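Local coordinates for alkylhydroperoxidase AhpD core: uncharacterized peroxidase-related protein (Ralstonia eutropha, PDB 2PRR) that is uncharacterised but probably acts as a peroxidase-like oxidoreductase with an alkylhydroperoxidase AhpD-type core, at residues R48-E51 and F52-F55. Residues are numbered along the deposited sequence; the frame is centred on the assembly and turned at random.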
ATOM      1  N   ARG D  48      -6.870   5.224  33.917  1.00 34.29           N
ATOM      2  CA  ARG D  48      -7.126   3.798  34.104  1.00 34.68           C
ATOM      3  C   ARG D  48      -5.953   3.197  34.897  1.00 35.89           C
ATOM      4  O   ARG D  48      -5.089   2.564  34.289  1.00 35.46           O
ATOM      5  CB  ARG D  48      -7.254   3.097  32.758  1.00 34.61           C
ATOM      6  CG  ARG D  48      -8.422   3.572  31.886  1.00 34.26           C
ATOM      7  CD  ARG D  48      -9.771   3.331  32.531  1.00 26.82           C
ATOM      8  NE  ARG D  48     -10.846   3.442  31.560  1.00 31.61           N
ATOM      9  CZ  ARG D  48     -11.201   2.460  30.725  1.00 27.14           C
ATOM     10  NH1 ARG D  48     -10.544   1.311  30.731  1.00 22.30           N
ATOM     11  NH2 ARG D  48     -12.219   2.619  29.872  1.00 31.86           N
ATOM     12  N   PRO D  49      -5.922   3.383  36.255  1.00 37.08           N
ATOM     13  CA  PRO D  49      -4.828   2.949  37.183  1.00 36.48           C
ATOM     14  C   PRO D  49      -4.251   1.538  36.994  1.00 36.65           C
ATOM     15  O   PRO D  49      -3.043   1.354  37.049  1.00 38.05           O
ATOM     16  CB  PRO D  49      -5.477   3.091  38.558  1.00 35.96           C
ATOM     17  CG  PRO D  49      -6.386   4.209  38.410  1.00 35.79           C
ATOM     18  CD  PRO D  49      -6.994   4.050  37.019  1.00 36.71           C
ATOM     19  N   ASP D  50      -5.097   0.545  36.784  1.00 37.67           N
ATOM     20  CA  ASP D  50      -4.606  -0.805  36.539  1.00 39.43           C
ATOM     21  C   ASP D  50      -3.801  -0.945  35.257  1.00 38.03           C
ATOM     22  O   ASP D  50      -2.885  -1.757  35.195  1.00 39.15           O
ATOM     23  CB  ASP D  50      -5.764  -1.816  36.528  1.00 42.04           C
ATOM     24  CG  ASP D  50      -6.325  -2.089  37.932  1.00 48.94           C
ATOM     25  OD1 ASP D  50      -5.646  -1.765  38.945  1.00 48.76           O
ATOM     26  OD2 ASP D  50      -7.445  -2.646  38.008  1.00 55.37           O
ATOM     27  N   GLU D  51      -4.137  -0.159  34.243  1.00 36.97           N
ATOM     28  CA  GLU D  51      -3.423  -0.203  32.957  1.00 35.17           C
ATOM     29  C   GLU D  51      -2.122   0.591  33.129  1.00 32.45           C
ATOM     30  O   GLU D  51      -1.059   0.220  32.649  1.00 32.67           O
ATOM     31  CB  GLU D  51      -4.322   0.349  31.857  1.00 32.03           C
ATOM     32  CG  GLU D  51      -5.677  -0.327  31.843  1.00 31.95           C
ATOM     33  CD  GLU D  51      -6.630   0.229  30.815  1.00 38.09           C
ATOM     34  OE1 GLU D  51      -6.165   0.762  29.786  1.00 31.19           O
ATOM     35  OE2 GLU D  51      -7.856   0.134  31.054  1.00 32.54           O
ATOM     36  N   PHE D  52      -2.220   1.694  33.837  1.00 32.44           N
ATOM     37  CA  PHE D  52      -1.058   2.480  34.213  1.00 33.24           C
ATOM     38  C   PHE D  52       0.001   1.588  34.879  1.00 33.82           C
ATOM     39  O   PHE D  52       1.172   1.618  34.510  1.00 33.26           O
ATOM     40  CB  PHE D  52      -1.520   3.564  35.205  1.00 32.38           C
ATOM     41  CG  PHE D  52      -0.429   4.413  35.742  1.00 29.76           C
ATOM     42  CD1 PHE D  52       0.377   3.958  36.772  1.00 31.00           C
ATOM     43  CD2 PHE D  52      -0.236   5.689  35.268  1.00 27.59           C
ATOM     44  CE1 PHE D  52       1.369   4.730  37.276  1.00 26.94           C
ATOM     45  CE2 PHE D  52       0.767   6.468  35.784  1.00 37.72           C
ATOM     46  CZ  PHE D  52       1.572   5.978  36.799  1.00 32.76           C
ATOM     47  N   ARG D  53      -0.407   0.791  35.858  1.00 34.79           N
ATOM     48  CA  ARG D  53       0.564  -0.048  36.574  1.00 36.27           C
ATOM     49  C   ARG D  53       1.195  -1.074  35.646  1.00 34.39           C
ATOM     50  O   ARG D  53       2.410  -1.310  35.687  1.00 33.67           O
ATOM     51  CB  ARG D  53      -0.073  -0.738  37.792  1.00 35.50           C
ATOM     52  CG  ARG D  53      -0.498   0.219  38.911  1.00 38.83           C
ATOM     53  CD  ARG D  53      -1.063  -0.513  40.121  1.00 40.89           C
ATOM     54  NE  ARG D  53      -1.709   0.396  41.090  1.00 46.75           N
ATOM     55  CZ  ARG D  53      -3.026   0.554  41.243  1.00 44.88           C
ATOM     56  NH1 ARG D  53      -3.912  -0.092  40.478  1.00 39.94           N
ATOM     57  NH2 ARG D  53      -3.464   1.405  42.158  1.00 37.00           N
ATOM     58  N   ALA D  54       0.368  -1.681  34.803  1.00 34.05           N
ATOM     59  CA  ALA D  54       0.839  -2.709  33.888  1.00 33.58           C
ATOM     60  C   ALA D  54       1.713  -2.131  32.760  1.00 33.87           C
ATOM     61  O   ALA D  54       2.637  -2.794  32.266  1.00 35.42           O
ATOM     62  CB  ALA D  54      -0.353  -3.481  33.321  1.00 35.26           C
ATOM     63  N   PHE D  55       1.410  -0.908  32.343  1.00 32.95           N
ATOM     64  CA  PHE D  55       2.165  -0.226  31.293  1.00 32.60           C
ATOM     65  C   PHE D  55       3.567   0.073  31.796  1.00 31.87           C
ATOM     66  O   PHE D  55       4.561  -0.329  31.187  1.00 32.20           O
ATOM     67  CB  PHE D  55       1.447   1.090  30.917  1.00 33.04           C
ATOM     68  CG  PHE D  55       2.069   1.854  29.762  1.00 34.50           C
ATOM     69  CD1 PHE D  55       3.072   2.780  29.977  1.00 29.64           C
ATOM     70  CD2 PHE D  55       1.610   1.664  28.461  1.00 33.03           C
ATOM     71  CE1 PHE D  55       3.626   3.475  28.934  1.00 30.71           C
ATOM     72  CE2 PHE D  55       2.150   2.360  27.416  1.00 29.74           C
ATOM     73  CZ  PHE D  55       3.156   3.267  27.643  1.00 30.91           C
TER
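Asp50 and Arg53, about one turn apart at the start of helix 49-63, form a salt bridge in which OD1 of Asp50 lies 2.9 Å from NH1 of Arg53. The oxygen meets the guanidinium at its edge and in its plane; the carboxylate plane is turned 49° against it, and OD1 alone makes the pairing. Arginine suits the place because its chain, extended from CG to NE, runs past the carbonyl of Pro49, with CG 3.4 Å from Pro49 O, and still offers NE to Asp23 of helix 22-35. This is the more open side of the turn, with Asp50 exposed.

The inner side is packed closely. Phe52 and Phe55 both hold CG anti to the backbone N (chi1 177° in Phe52), which leads their rings away from residues 48-51: Phe52 onto Ile24 and Phe42, Phe55 onto Val41, Leu45 and Phe168. At the subunit boundary the small methyl of Ala54 stays close to the helix backbone, CB 3.6 Å from Asp50 O, and Ala54 packs on Tyr58 of the second subunit.

Arg48 is the N-cap residue, and its carbonyl oxygen accepts both Glu51 N and Phe52 N, the latter at 3.0 Å. Pro49 fits the first helical position, where a missing N-H costs no helical bond. The i to i+4 ladder continues through Arg53 N to Pro49 O and Ala54 N to Asp50 O to Phe55 N on Glu51 O (2.7 Å). Glu51 OE2 and Arg48 NH1 form a salt bridge (3.0 Å) whose hydrogen bond is weak and bent, whereas OE1 accepts from NE1 of Trp160 of the second subunit, whose Asp161 and Glu157 also pair with Arg48. Acidic Asp50 and Glu51 near the helix N-terminus probably interact favourably with its dipole, and their arginine partners tie this helix start to helix 22-35 and the subunit interface.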